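Local atomic coordinates of diaminopimelate decarboxylase (Methanocaldococcus jannaschii, PDB entry 1TWI), a protein that catalyses the pyridoxal phosphate-dependent decarboxylation of meso-diaminopimelate to L-lysine, the final step of lysine biosynthesis by the diaminopimelate pathway. Residues A[31-36]-A[300-305]; A[251-256]-A[291-296]; A[304-309]-A[377-382]; A[323-328]-A[396-401]. One frame throughout, in Å; residues are numbered along the deposited sequence.

Contact 1: A[31-36]-A[300-305]; sequences PLYVMS and GYLLGK
The Tyr-33 ring carries Leu-302 CD1 on one face, a CH-pi contact with the methyl carbon 4.0 Å from the ring centroid and only 13° off the ring normal. Val-34 O, by contrast, lies at the edge of the Tyr-301 ring, near its plane; the same ring meets the Phe-382 ring edge-to-face. Both tyrosines sit on neighbouring antiparallel strands, 32-36 and 300-305, of the beta domain that accompanies the TIM barrel in fold type III pyridoxal phosphate enzymes. Leu-32 with Leu-303 and Val-34 with Tyr-301 are the hydrogen-bonded pairs. Leu-303 N donates almost straight to Leu-32 O (2.8 Å), and Leu-32 N answers to Leu-303 O (2.9 Å). Tyr-33 with Leu-302, between them, and Met-35 with Gly-300, one step beyond Val-34, are non-hydrogen-bonded pairs. CA-H...O contacts, such as Gly-300 CA to Val-34 O at 3.3 Å, supplement the amide bonds.

Both faces are largely apolar. One bears Tyr-33, Met-35 and Leu-302, where CG of Leu-302 stands anti to its own N (chi1 177°) and CD1 is brought over the Tyr-33 ring. The phenol OH continues to a probable hydrogen bond with Asp-326 O. On the other face Leu-32, Val-34, Tyr-301 and Leu-303 gather, with Val-34 CG2 against Leu-303 CD1 at 3.8 Å. Strand 402-407 flanks 32-36 on its other edge, in parallel. At the far end Met-35, bent at chi2 and chi3, lays SD over the backbone of Gly-300, 3.5 Å from its CA.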
loop_
_atom_site.group_PDB
_atom_site.type_symbol
_atom_site.label_atom_id
_atom_site.label_comp_id
_atom_site.label_asym_id
_atom_site.label_seq_id
_atom_site.Cartn_x
_atom_site.Cartn_y
_atom_site.Cartn_z
ATOM N N PRO A 31 7.670 7.891 13.972
ATOM C CA PRO A 31 8.672 7.435 13.003
ATOM C C PRO A 31 9.160 8.587 12.159
ATOM O O PRO A 31 8.435 9.544 11.945
ATOM C CB PRO A 31 7.921 6.376 12.191
ATOM C CG PRO A 31 6.531 6.924 12.150
ATOM C CD PRO A 31 6.313 7.455 13.577
ATOM N N LEU A 32 10.393 8.520 11.660
ATOM C CA LEU A 32 10.934 9.637 10.872
ATOM C C LEU A 32 11.774 9.189 9.659
ATOM O O LEU A 32 12.684 8.387 9.820
ATOM C CB LEU A 32 11.877 10.485 11.777
ATOM C CG LEU A 32 12.536 11.749 11.229
ATOM C CD1 LEU A 32 11.442 12.807 11.141
ATOM C CD2 LEU A 32 13.641 12.286 12.172
ATOM N N TYR A 33 11.512 9.745 8.482
ATOM C CA TYR A 33 12.343 9.469 7.305
ATOM C C TYR A 33 13.442 10.523 7.318
ATOM O O TYR A 33 13.168 11.725 7.567
ATOM C CB TYR A 33 11.563 9.671 6.001
ATOM C CG TYR A 33 10.833 8.428 5.515
ATOM C CD1 TYR A 33 11.498 7.465 4.752
ATOM C CD2 TYR A 33 9.491 8.226 5.783
ATOM C CE1 TYR A 33 10.845 6.349 4.263
ATOM C CE2 TYR A 33 8.810 7.071 5.295
ATOM C CZ TYR A 33 9.518 6.149 4.535
ATOM O OH TYR A 33 8.934 5.014 4.001
ATOM N N VAL A 34 14.683 10.110 7.061
ATOM C CA VAL A 34 15.785 11.082 6.973
ATOM C C VAL A 34 16.344 10.862 5.535
ATOM O O VAL A 34 16.738 9.737 5.151
ATOM C CB VAL A 34 16.895 10.780 8.029
ATOM C CG1 VAL A 34 18.101 11.809 7.911
ATOM C CG2 VAL A 34 16.274 10.848 9.456
ATOM N N MET A 35 16.420 11.922 4.757
ATOM C CA MET A 35 16.929 11.817 3.410
ATOM C C MET A 35 18.234 12.557 3.394
ATOM O O MET A 35 18.259 13.733 3.782
ATOM C CB MET A 35 15.955 12.485 2.415
ATOM C CG MET A 35 14.632 11.675 2.253
ATOM S SD MET A 35 14.908 9.994 1.490
ATOM C CE MET A 35 15.315 10.402 -0.147
ATOM N N SER A 36 19.304 11.906 2.924
ATOM C CA SER A 36 20.646 12.554 2.854
ATOM C C SER A 36 20.797 13.283 1.515
ATOM O O SER A 36 20.815 12.659 0.422
ATOM C CB SER A 36 21.776 11.500 2.970
ATOM O OG SER A 36 23.032 12.099 2.649
ATOM N N GLY A 300 17.895 7.335 1.812
ATOM C CA GLY A 300 16.829 7.350 2.838
ATOM C C GLY A 300 16.936 6.372 3.983
ATOM O O GLY A 300 17.281 5.199 3.775
ATOM N N TYR A 301 16.672 6.850 5.202
ATOM C CA TYR A 301 16.730 5.988 6.385
ATOM C C TYR A 301 15.443 6.239 7.129
ATOM O O TYR A 301 14.993 7.366 7.158
ATOM C CB TYR A 301 17.911 6.384 7.289
ATOM C CG TYR A 301 19.231 6.237 6.527
ATOM C CD1 TYR A 301 19.633 7.229 5.638
ATOM C CD2 TYR A 301 20.016 5.048 6.623
ATOM C CE1 TYR A 301 20.750 7.079 4.842
ATOM C CE2 TYR A 301 21.184 4.881 5.825
ATOM C CZ TYR A 301 21.526 5.909 4.937
ATOM O OH TYR A 301 22.596 5.796 4.071
ATOM N N LEU A 302 14.854 5.189 7.709
ATOM C CA LEU A 302 13.636 5.358 8.493
ATOM C C LEU A 302 13.933 5.019 9.968
ATOM O O LEU A 302 14.337 3.879 10.282
ATOM C CB LEU A 302 12.523 4.441 7.964
ATOM C CG LEU A 302 11.181 4.444 8.732
ATOM C CD1 LEU A 302 10.567 5.860 8.788
ATOM C CD2 LEU A 302 10.258 3.469 8.050
ATOM N N LEU A 303 13.729 6.006 10.853
ATOM C CA LEU A 303 13.981 5.817 12.282
ATOM C C LEU A 303 12.679 5.505 12.989
ATOM O O LEU A 303 11.654 6.152 12.751
ATOM C CB LEU A 303 14.590 7.108 12.895
ATOM C CG LEU A 303 15.764 7.691 12.091
ATOM C CD1 LEU A 303 16.331 8.976 12.766
ATOM C CD2 LEU A 303 16.842 6.631 11.955
ATOM N N GLY A 304 12.716 4.485 13.827
ATOM C CA GLY A 304 11.541 4.069 14.567
ATOM C C GLY A 304 11.959 3.797 16.008
ATOM O O GLY A 304 12.955 3.117 16.253
ATOM N N LYS A 305 11.225 4.355 16.952
ATOM C CA LYS A 305 11.546 4.140 18.320
ATOM C C LYS A 305 10.911 2.851 18.840
ATOM O O LYS A 305 9.761 2.466 18.471
ATOM C CB LYS A 305 11.110 5.352 19.157
ATOM C CG LYS A 305 11.287 5.154 20.689
ATOM C CD LYS A 305 11.250 6.516 21.484
ATOM C CE LYS A 305 9.882 7.167 21.462
ATOM N NZ LYS A 305 9.902 8.379 22.366
#

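Contact 2: A[251-256]-A[291-296]; sequences LGIPYY and PGRSLV. With PLP (pyridoxal-5'-phosphate), chain E.
One direct hydrogen bond crosses between these segments: Arg-293 NH1 donates to Tyr-255 OH at 2.8 Å, with the oxygen almost exactly in the guanidinium plane. NH1 comes in at the edge of the phenol ring, near its plane, and ring and guanidinium planes are 72° apart. Apolar contact comes from Ile-253, which reaches both neighbours: CG1 lies 3.8 Å from Arg-293 CD, and CG2 presses on Ser-294 CA at 3.5 Å. Its CD1 also sits over the centre of the Tyr-255 ring, which probably limits the ring's rotation.

Hydrogen bonds to the cofactor phosphate form the third group. Gly-292, the N-cap of helix 293-296, gives its amide to O3P, and Arg-293 N gives its own to O2P at 2.7 Å, nearly straight. Two waters join the phosphate to Leu-251 O, each donating to both. The first also accepts from Ser-294 N and OG, the latter hydroxyl being bonded to Tyr-47 as well; the second accepts from Arg-293 NE at 2.9 Å. Ser-213 OG takes NH2 of the same guanidinium.

The phosphate charge is met in part by N-H groups at the start of one short helical turn, whose dipole may add a little, and by two waters; Gly-250 N also binds PLP. The arginine side chain serves it through water, while its guanidinium, fixed by Tyr-255, Ser-213 and that water, also lines the pocket of the bound lysine.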
loop_
_atom_site.group_PDB
_atom_site.type_symbol
_atom_site.label_atom_id
_atom_site.label_comp_id
_atom_site.label_asym_id
_atom_site.label_seq_id
_atom_site.Cartn_x
_atom_site.Cartn_y
_atom_site.Cartn_z
ATOM N N LEU A 251 18.288 -0.250 -12.586
ATOM C CA LEU A 251 19.543 -0.680 -11.904
ATOM C C LEU A 251 19.268 -0.967 -10.401
ATOM O O LEU A 251 18.696 -0.129 -9.701
ATOM C CB LEU A 251 20.648 0.402 -11.973
ATOM C CG LEU A 251 22.015 -0.048 -11.426
ATOM C CD1 LEU A 251 22.544 -1.193 -12.360
ATOM C CD2 LEU A 251 23.052 1.154 -11.507
ATOM N N GLY A 252 19.696 -2.135 -9.918
ATOM C CA GLY A 252 19.463 -2.522 -8.531
ATOM C C GLY A 252 20.373 -1.809 -7.543
ATOM O O GLY A 252 21.440 -1.368 -7.929
ATOM N N ILE A 253 19.947 -1.669 -6.293
ATOM C CA ILE A 253 20.772 -1.000 -5.309
ATOM C C ILE A 253 21.176 -2.050 -4.245
ATOM O O ILE A 253 20.532 -3.097 -4.100
ATOM C CB ILE A 253 20.016 0.233 -4.666
ATOM C CG1 ILE A 253 18.841 -0.240 -3.804
ATOM C CG2 ILE A 253 19.564 1.195 -5.774
ATOM C CD1 ILE A 253 19.148 -0.185 -2.230
ATOM N N PRO A 254 22.242 -1.781 -3.482
ATOM C CA PRO A 254 22.642 -2.799 -2.492
ATOM C C PRO A 254 21.835 -2.928 -1.176
ATOM O O PRO A 254 22.267 -2.434 -0.135
ATOM C CB PRO A 254 24.146 -2.473 -2.273
ATOM C CG PRO A 254 24.202 -0.929 -2.418
ATOM C CD PRO A 254 23.127 -0.593 -3.468
ATOM N N TYR A 255 20.670 -3.587 -1.223
ATOM C CA TYR A 255 19.914 -3.761 -0.012
ATOM C C TYR A 255 20.721 -4.684 0.918
ATOM O O TYR A 255 20.768 -4.437 2.110
ATOM C CB TYR A 255 18.555 -4.397 -0.294
ATOM C CG TYR A 255 17.588 -3.407 -0.896
ATOM C CD1 TYR A 255 17.056 -2.339 -0.139
ATOM C CD2 TYR A 255 17.241 -3.517 -2.240
ATOM C CE1 TYR A 255 16.173 -1.394 -0.734
ATOM C CE2 TYR A 255 16.375 -2.566 -2.855
ATOM C CZ TYR A 255 15.847 -1.523 -2.089
ATOM O OH TYR A 255 14.961 -0.642 -2.698
ATOM N N TYR A 256 21.281 -5.764 0.358
ATOM C CA TYR A 256 22.157 -6.693 1.073
ATOM C C TYR A 256 23.532 -6.016 1.016
ATOM O O TYR A 256 23.899 -5.488 -0.015
ATOM C CB TYR A 256 22.201 -8.053 0.356
ATOM C CG TYR A 256 21.044 -8.924 0.782
ATOM C CD1 TYR A 256 21.039 -9.534 2.027
ATOM C CD2 TYR A 256 19.934 -9.096 -0.053
ATOM C CE1 TYR A 256 19.953 -10.300 2.420
ATOM C CE2 TYR A 256 18.841 -9.863 0.336
ATOM C CZ TYR A 256 18.862 -10.455 1.554
ATOM O OH TYR A 256 17.803 -11.237 1.911
ATOM N N PRO A 291 16.554 6.185 -14.190
ATOM C CA PRO A 291 16.738 5.574 -12.883
ATOM C C PRO A 291 15.794 6.178 -11.830
ATOM O O PRO A 291 15.518 7.401 -11.862
ATOM C CB PRO A 291 18.215 5.857 -12.558
ATOM C CG PRO A 291 18.457 7.224 -13.201
ATOM C CD PRO A 291 17.661 7.113 -14.538
ATOM N N GLY A 292 15.311 5.319 -10.923
ATOM C CA GLY A 292 14.462 5.754 -9.818
ATOM C C GLY A 292 15.203 5.356 -8.526
ATOM O O GLY A 292 15.893 6.154 -7.884
ATOM N N ARG A 293 15.054 4.084 -8.178
ATOM C CA ARG A 293 15.672 3.492 -6.997
ATOM C C ARG A 293 17.152 3.822 -6.930
ATOM O O ARG A 293 17.635 4.245 -5.894
ATOM C CB ARG A 293 15.495 1.972 -7.043
ATOM C CG ARG A 293 15.663 1.241 -5.705
ATOM C CD ARG A 293 15.778 -0.304 -5.985
ATOM N NE ARG A 293 14.622 -0.796 -6.755
ATOM C CZ ARG A 293 13.463 -1.172 -6.210
ATOM N NH1 ARG A 293 13.266 -1.153 -4.878
ATOM N NH2 ARG A 293 12.476 -1.514 -7.014
ATOM N N SER A 294 17.885 3.680 -8.037
ATOM C CA SER A 294 19.321 3.947 -7.953
ATOM C C SER A 294 19.753 5.414 -7.753
ATOM O O SER A 294 20.966 5.702 -7.603
ATOM C CB SER A 294 20.079 3.296 -9.147
ATOM O OG SER A 294 19.603 3.783 -10.382
ATOM N N LEU A 295 18.800 6.358 -7.790
ATOM C CA LEU A 295 19.170 7.721 -7.426
ATOM C C LEU A 295 18.821 8.035 -5.979
ATOM O O LEU A 295 19.541 8.796 -5.335
ATOM C CB LEU A 295 18.466 8.804 -8.252
ATOM C CG LEU A 295 19.032 8.898 -9.672
ATOM C CD1 LEU A 295 18.283 9.952 -10.400
ATOM C CD2 LEU A 295 20.551 9.214 -9.616
ATOM N N VAL A 296 17.716 7.499 -5.464
ATOM C CA VAL A 296 17.329 7.897 -4.126
ATOM C C VAL A 296 17.260 6.870 -3.010
ATOM O O VAL A 296 17.258 7.252 -1.850
ATOM C CB VAL A 296 15.953 8.675 -4.172
ATOM C CG1 VAL A 296 16.094 9.918 -5.101
ATOM C CG2 VAL A 296 14.792 7.744 -4.726
HETATM N N1 PLP E . 10.944 3.787 -16.073
HETATM C C2 PLP E . 9.720 3.142 -16.041
HETATM C C2A PLP E . 8.908 3.137 -17.359
HETATM C C3 PLP E . 9.316 2.583 -14.832
HETATM O O3 PLP E . 8.109 1.959 -14.836
HETATM C C4 PLP E . 10.076 2.602 -13.692
HETATM C C4A PLP E . 9.523 1.937 -12.386
HETATM O O4A PLP E . 8.362 1.671 -12.382
HETATM C C5 PLP E . 11.329 3.255 -13.715
HETATM C C6 PLP E . 11.723 3.816 -14.920
HETATM C C5A PLP E . 12.312 3.376 -12.560
HETATM O O4P PLP E . 12.724 2.079 -12.055
HETATM P P PLP E . 13.842 1.943 -10.940
HETATM O O1P PLP E . 13.923 0.489 -10.714
HETATM O O2P PLP E . 13.304 2.673 -9.742
HETATM O O3P PLP E . 15.085 2.508 -11.462
HETATM O O HOH W 1 17.391 2.368 -10.424
HETATM O O HOH W 2 15.860 -0.737 -9.415
#

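Contact 3: A[304-309]-A[377-382]; sequences GKVHHI and DVLAIF
CG2 of Val-306 and CG of Leu-379 both lie beside their own backbone N, anti to the carbonyl carbon (chi1 of the leucine -54°), and this brings the two residues together. CG2 and CG come within 3.9 Å, the two side chains crossing at a slant, and Ile-320 of strand 316-320 packs against both. The same CG2 lies 3.6 Å from Asp-377 O.

Three main-chain bonds carry the strand pairing. Gly-304 and Leu-379 form a hydrogen-bonded antiparallel pair, Leu-379 N to Gly-304 O at 2.8 Å and Gly-304 N to Leu-379 O at 3.0 Å. Val-306 N then donates to Asp-377 O at 2.9 Å. Lys-305 faces Val-378 in the non-hydrogen-bonded pair between them; the lower part of its side chain passes Asp-377 O, CG at 3.7 Å, before the rest leads away.

Asp-377 spends its carboxylate elsewhere: OD2 makes a salt bridge with Lys-345 and accepts from Glu-374 N and Asn-341 ND2. The strand axes stand at 136°. Past Val-306 the first strand carries a classic beta bulge, His-307 and His-308 both facing Met-319. Strand 300-311 continues there to the dimer interface, where His-308 bonds to Ser-137 and Lys-115 of the second subunit. This strongly twisted antiparallel pairing belongs to the beta domain of fold type III decarboxylases, away from the cofactor.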
loop_
_atom_site.group_PDB
_atom_site.type_symbol
_atom_site.label_atom_id
_atom_site.label_comp_id
_atom_site.label_asym_id
_atom_site.label_seq_id
_atom_site.Cartn_x
_atom_site.Cartn_y
_atom_site.Cartn_z
ATOM N N GLY A 304 12.716 4.485 13.827
ATOM C CA GLY A 304 11.541 4.069 14.567
ATOM C C GLY A 304 11.959 3.797 16.008
ATOM O O GLY A 304 12.955 3.117 16.253
ATOM N N LYS A 305 11.225 4.355 16.952
ATOM C CA LYS A 305 11.546 4.140 18.320
ATOM C C LYS A 305 10.911 2.851 18.840
ATOM O O LYS A 305 9.761 2.466 18.471
ATOM C CB LYS A 305 11.110 5.352 19.157
ATOM C CG LYS A 305 11.287 5.154 20.689
ATOM C CD LYS A 305 11.250 6.516 21.484
ATOM C CE LYS A 305 9.882 7.167 21.462
ATOM N NZ LYS A 305 9.902 8.379 22.366
ATOM N N VAL A 306 11.659 2.182 19.711
ATOM C CA VAL A 306 11.194 0.948 20.339
ATOM C C VAL A 306 10.277 1.225 21.512
ATOM O O VAL A 306 10.707 1.856 22.494
ATOM C CB VAL A 306 12.402 0.131 20.841
ATOM C CG1 VAL A 306 11.902 -1.122 21.573
ATOM C CG2 VAL A 306 13.274 -0.275 19.601
ATOM N N HIS A 307 9.025 0.761 21.439
ATOM C CA HIS A 307 8.123 1.013 22.582
ATOM C C HIS A 307 7.954 -0.228 23.441
ATOM O O HIS A 307 7.658 -0.108 24.630
ATOM C CB HIS A 307 6.751 1.520 22.091
ATOM C CG HIS A 307 6.810 2.892 21.514
ATOM N ND1 HIS A 307 6.386 4.005 22.198
ATOM C CD2 HIS A 307 7.307 3.348 20.332
ATOM C CE1 HIS A 307 6.611 5.088 21.471
ATOM N NE2 HIS A 307 7.173 4.715 20.332
ATOM N N HIS A 308 8.164 -1.413 22.868
ATOM C CA HIS A 308 8.006 -2.660 23.651
ATOM C C HIS A 308 8.943 -3.761 23.192
ATOM O O HIS A 308 9.267 -3.852 21.998
ATOM C CB HIS A 308 6.595 -3.222 23.511
ATOM C CG HIS A 308 5.524 -2.289 23.962
ATOM N ND1 HIS A 308 5.292 -2.031 25.287
ATOM C CD2 HIS A 308 4.597 -1.572 23.272
ATOM C CE1 HIS A 308 4.276 -1.196 25.409
ATOM N NE2 HIS A 308 3.833 -0.900 24.199
ATOM N N ILE A 309 9.405 -4.568 24.154
ATOM C CA ILE A 309 10.204 -5.752 23.841
ATOM C C ILE A 309 9.336 -6.915 24.325
ATOM O O ILE A 309 8.734 -6.862 25.411
ATOM C CB ILE A 309 11.561 -5.759 24.569
ATOM C CG1 ILE A 309 12.416 -4.569 24.065
ATOM C CG2 ILE A 309 12.248 -7.129 24.328
ATOM C CD1 ILE A 309 13.676 -4.307 24.838
ATOM N N ASP A 377 15.190 2.911 22.593
ATOM C CA ASP A 377 16.245 2.972 21.587
ATOM C C ASP A 377 15.545 3.327 20.270
ATOM O O ASP A 377 14.334 3.168 20.132
ATOM C CB ASP A 377 16.910 1.590 21.418
ATOM C CG ASP A 377 17.949 1.301 22.503
ATOM O OD1 ASP A 377 18.306 2.261 23.233
ATOM O OD2 ASP A 377 18.418 0.129 22.585
ATOM N N VAL A 378 16.338 3.794 19.323
ATOM C CA VAL A 378 15.856 4.175 17.995
ATOM C C VAL A 378 16.527 3.210 17.010
ATOM O O VAL A 378 17.762 3.051 17.058
ATOM C CB VAL A 378 16.300 5.610 17.676
ATOM C CG1 VAL A 378 15.863 6.000 16.218
ATOM C CG2 VAL A 378 15.650 6.622 18.734
ATOM N N LEU A 379 15.733 2.538 16.170
ATOM C CA LEU A 379 16.312 1.661 15.181
ATOM C C LEU A 379 16.289 2.418 13.843
ATOM O O LEU A 379 15.387 3.241 13.620
ATOM C CB LEU A 379 15.490 0.372 15.003
ATOM C CG LEU A 379 15.178 -0.472 16.237
ATOM C CD1 LEU A 379 14.548 -1.777 15.758
ATOM C CD2 LEU A 379 16.504 -0.795 17.005
ATOM N N ALA A 380 17.277 2.166 12.973
ATOM C CA ALA A 380 17.299 2.766 11.648
ATOM C C ALA A 380 17.124 1.639 10.601
ATOM O O ALA A 380 17.865 0.602 10.603
ATOM C CB ALA A 380 18.635 3.498 11.412
ATOM N N ILE A 381 16.174 1.840 9.696
ATOM C CA ILE A 381 15.936 0.869 8.632
ATOM C C ILE A 381 16.535 1.549 7.424
ATOM O O ILE A 381 16.108 2.645 7.003
ATOM C CB ILE A 381 14.408 0.654 8.443
ATOM C CG1 ILE A 381 13.811 0.082 9.752
ATOM C CG2 ILE A 381 14.138 -0.352 7.261
ATOM C CD1 ILE A 381 12.204 0.355 9.854
ATOM N N PHE A 382 17.529 0.892 6.838
ATOM C CA PHE A 382 18.242 1.446 5.688
ATOM C C PHE A 382 17.564 1.355 4.332
ATOM O O PHE A 382 16.738 0.494 4.095
ATOM C CB PHE A 382 19.580 0.723 5.478
ATOM C CG PHE A 382 20.686 1.156 6.421
ATOM C CD1 PHE A 382 20.404 1.454 7.764
ATOM C CD2 PHE A 382 22.001 1.187 5.981
ATOM C CE1 PHE A 382 21.444 1.764 8.652
ATOM C CE2 PHE A 382 23.077 1.498 6.857
ATOM C CZ PHE A 382 22.784 1.782 8.190
#

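Contact 4: A[323-328]-A[396-401]; sequences GMNDMM and NARGRP
Asn-325 lies across the aliphatic part of Arg-398: OD1 touches CD at 3.3 Å and ND2 touches CB at 3.4 Å. The side chains run at about a right angle, amide and guanidinium planes 58° apart. Beside them Asp-326 OD1 rests against the ring of Pro-401, 3.3 Å from its CD. No direct hydrogen bond spans the segments; water supplies the polar links. One water accepts from Arg-398 NH1 at 2.7 Å and lies 2.8 Å from Asp-326 OD2, with Asn-325 OD1 also near it. Another joins Asn-325 ND2, Asp-326 OD1 and Gly-399 O.

Further out, the turn 323-327 positions the acceptors. Gly-323 N donates to Asp-326 OD2 (2.7 Å) through the anti lone pair of that oxygen, and Gly-323 O accepts from the N of both Asp-326 and Met-327. Asn-325 holds CG between its backbone N and carbonyl carbon (chi1 69°), which points the amide at the arginine. Segment 323-328 leads into helix 329-333, which holds Arg-329 and Tyr-333 of the bound-lysine pocket, and Met-324 packs on Glu-359 of that pocket. On the other segment, Asn-396 O accepts from Ser-91 OG of the second subunit.

Asp-326 OD2 and Arg-398 NH1, 5.5 Å apart, are too far for a salt bridge; a water lies between them, and the opposite charges would probably still attract weakly. The active-site loop is thus joined to an interface loop by two ordered waters and by amide and carboxylate atoms against aliphatic carbons.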
loop_
_atom_site.group_PDB
_atom_site.type_symbol
_atom_site.label_atom_id
_atom_site.label_comp_id
_atom_site.label_asym_id
_atom_site.label_seq_id
_atom_site.Cartn_x
_atom_site.Cartn_y
_atom_site.Cartn_z
ATOM N N GLY A 323 5.833 1.584 10.870
ATOM C CA GLY A 323 5.000 0.444 10.517
ATOM C C GLY A 323 4.837 0.354 9.013
ATOM O O GLY A 323 5.246 1.253 8.278
ATOM N N MET A 324 4.219 -0.720 8.542
ATOM C CA MET A 324 4.051 -0.901 7.108
ATOM C C MET A 324 3.357 0.294 6.397
ATOM O O MET A 324 3.615 0.522 5.211
ATOM C CB MET A 324 3.280 -2.201 6.827
ATOM C CG MET A 324 1.830 -2.195 7.335
ATOM S SD MET A 324 1.001 -3.763 6.975
ATOM C CE MET A 324 0.446 -3.503 5.238
ATOM N N ASN A 325 2.475 1.022 7.079
ATOM C CA ASN A 325 1.826 2.173 6.416
ATOM C C ASN A 325 2.906 3.290 6.100
ATOM O O ASN A 325 2.754 4.119 5.174
ATOM C CB ASN A 325 0.722 2.746 7.332
ATOM C CG ASN A 325 1.302 3.412 8.574
ATOM O OD1 ASN A 325 1.856 2.739 9.479
ATOM N ND2 ASN A 325 1.212 4.745 8.615
ATOM N N ASP A 326 3.973 3.321 6.899
ATOM C CA ASP A 326 5.078 4.296 6.681
ATOM C C ASP A 326 6.048 3.832 5.563
ATOM O O ASP A 326 6.671 4.664 4.872
ATOM C CB ASP A 326 5.932 4.463 7.967
ATOM C CG ASP A 326 5.096 4.862 9.187
ATOM O OD1 ASP A 326 4.396 5.893 9.106
ATOM O OD2 ASP A 326 5.146 4.150 10.211
ATOM N N MET A 327 6.199 2.519 5.421
ATOM C CA MET A 327 7.168 1.951 4.488
ATOM C C MET A 327 6.682 0.530 4.228
ATOM O O MET A 327 6.841 -0.364 5.063
ATOM C CB MET A 327 8.536 1.941 5.144
ATOM C CG MET A 327 9.690 2.005 4.119
ATOM S SD MET A 327 10.076 0.412 3.328
ATOM C CE MET A 327 11.018 -0.469 4.724
ATOM N N MET A 328 6.090 0.347 3.057
ATOM C CA MET A 328 5.436 -0.896 2.682
ATOM C C MET A 328 6.279 -2.011 2.085
ATOM O O MET A 328 5.735 -3.110 1.872
ATOM C CB MET A 328 4.335 -0.582 1.662
ATOM C CG MET A 328 3.201 0.298 2.217
ATOM S SD MET A 328 2.066 -0.780 3.170
ATOM C CE MET A 328 1.155 -1.444 1.725
ATOM N N ASN A 396 -4.736 1.511 9.062
ATOM C CA ASN A 396 -4.909 1.424 10.534
ATOM C C ASN A 396 -5.072 2.847 11.099
ATOM O O ASN A 396 -4.855 3.061 12.275
ATOM C CB ASN A 396 -3.722 0.714 11.245
ATOM C CG ASN A 396 -3.781 -0.805 11.109
ATOM O OD1 ASN A 396 -4.275 -1.349 10.109
ATOM N ND2 ASN A 396 -3.287 -1.480 12.100
ATOM N N ALA A 397 -5.488 3.795 10.245
ATOM C CA ALA A 397 -5.690 5.208 10.618
ATOM C C ALA A 397 -4.465 5.806 11.317
ATOM O O ALA A 397 -4.551 6.341 12.427
ATOM C CB ALA A 397 -6.974 5.391 11.514
ATOM N N ARG A 398 -3.332 5.709 10.634
ATOM C CA ARG A 398 -2.062 6.221 11.149
ATOM C C ARG A 398 -1.608 7.302 10.169
ATOM O O ARG A 398 -1.639 7.084 8.945
ATOM C CB ARG A 398 -0.998 5.105 11.176
ATOM C CG ARG A 398 -1.200 4.070 12.226
ATOM C CD ARG A 398 -0.173 2.942 12.061
ATOM N NE ARG A 398 -0.352 2.122 13.243
ATOM C CZ ARG A 398 0.492 2.103 14.267
ATOM N NH1 ARG A 398 1.610 2.853 14.198
ATOM N NH2 ARG A 398 0.153 1.426 15.379
ATOM N N GLY A 399 -1.226 8.467 10.688
ATOM C CA GLY A 399 -0.766 9.526 9.801
ATOM C C GLY A 399 0.570 9.221 9.075
ATOM O O GLY A 399 1.434 8.497 9.606
ATOM N N ARG A 400 0.759 9.750 7.869
ATOM C CA ARG A 400 2.034 9.494 7.190
ATOM C C ARG A 400 3.049 10.270 7.998
ATOM O O ARG A 400 2.763 11.352 8.541
ATOM C CB ARG A 400 1.971 9.876 5.712
ATOM C CG ARG A 400 1.214 8.738 4.942
ATOM C CD ARG A 400 0.857 9.138 3.540
ATOM N NE ARG A 400 -0.160 10.195 3.535
ATOM C CZ ARG A 400 -0.597 10.781 2.419
ATOM N NH1 ARG A 400 -0.109 10.405 1.237
ATOM N NH2 ARG A 400 -1.493 11.759 2.471
ATOM N N PRO A 401 4.266 9.733 8.093
ATOM C CA PRO A 401 5.316 10.366 8.886
ATOM C C PRO A 401 6.010 11.617 8.387
ATOM O O PRO A 401 5.948 11.982 7.208
ATOM C CB PRO A 401 6.302 9.232 9.030
ATOM C CG PRO A 401 6.234 8.623 7.603
ATOM C CD PRO A 401 4.816 8.637 7.248
HETATM O O HOH W 3 2.811 6.697 10.725
HETATM O O HOH W 4 3.251 3.398 12.118
#

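Overall arrangement
From the N terminus, strand 32-36 meets 300-305 in contact 1, closing a loop of 263 residues that takes in the whole barrel. Contact 2 is nested inside it, closing a short loop at the phosphate site just before strand 300-311; Met-35 CE packs on Val-296 O where the two meet. Contact 3 starts on the strand where contact 1 ends and shares Gly-304 and Lys-305 with it, placing 378-382 beside 300-311 in the same sheet. Contact 4 crosses contact 3, their segments alternating along the chain, and brings the loops 323-328 and 396-401 against Tyr-33 and Pro-31, with Pro-31 O on Pro-401 CB. Contacts 3 and 4 both reach the second subunit.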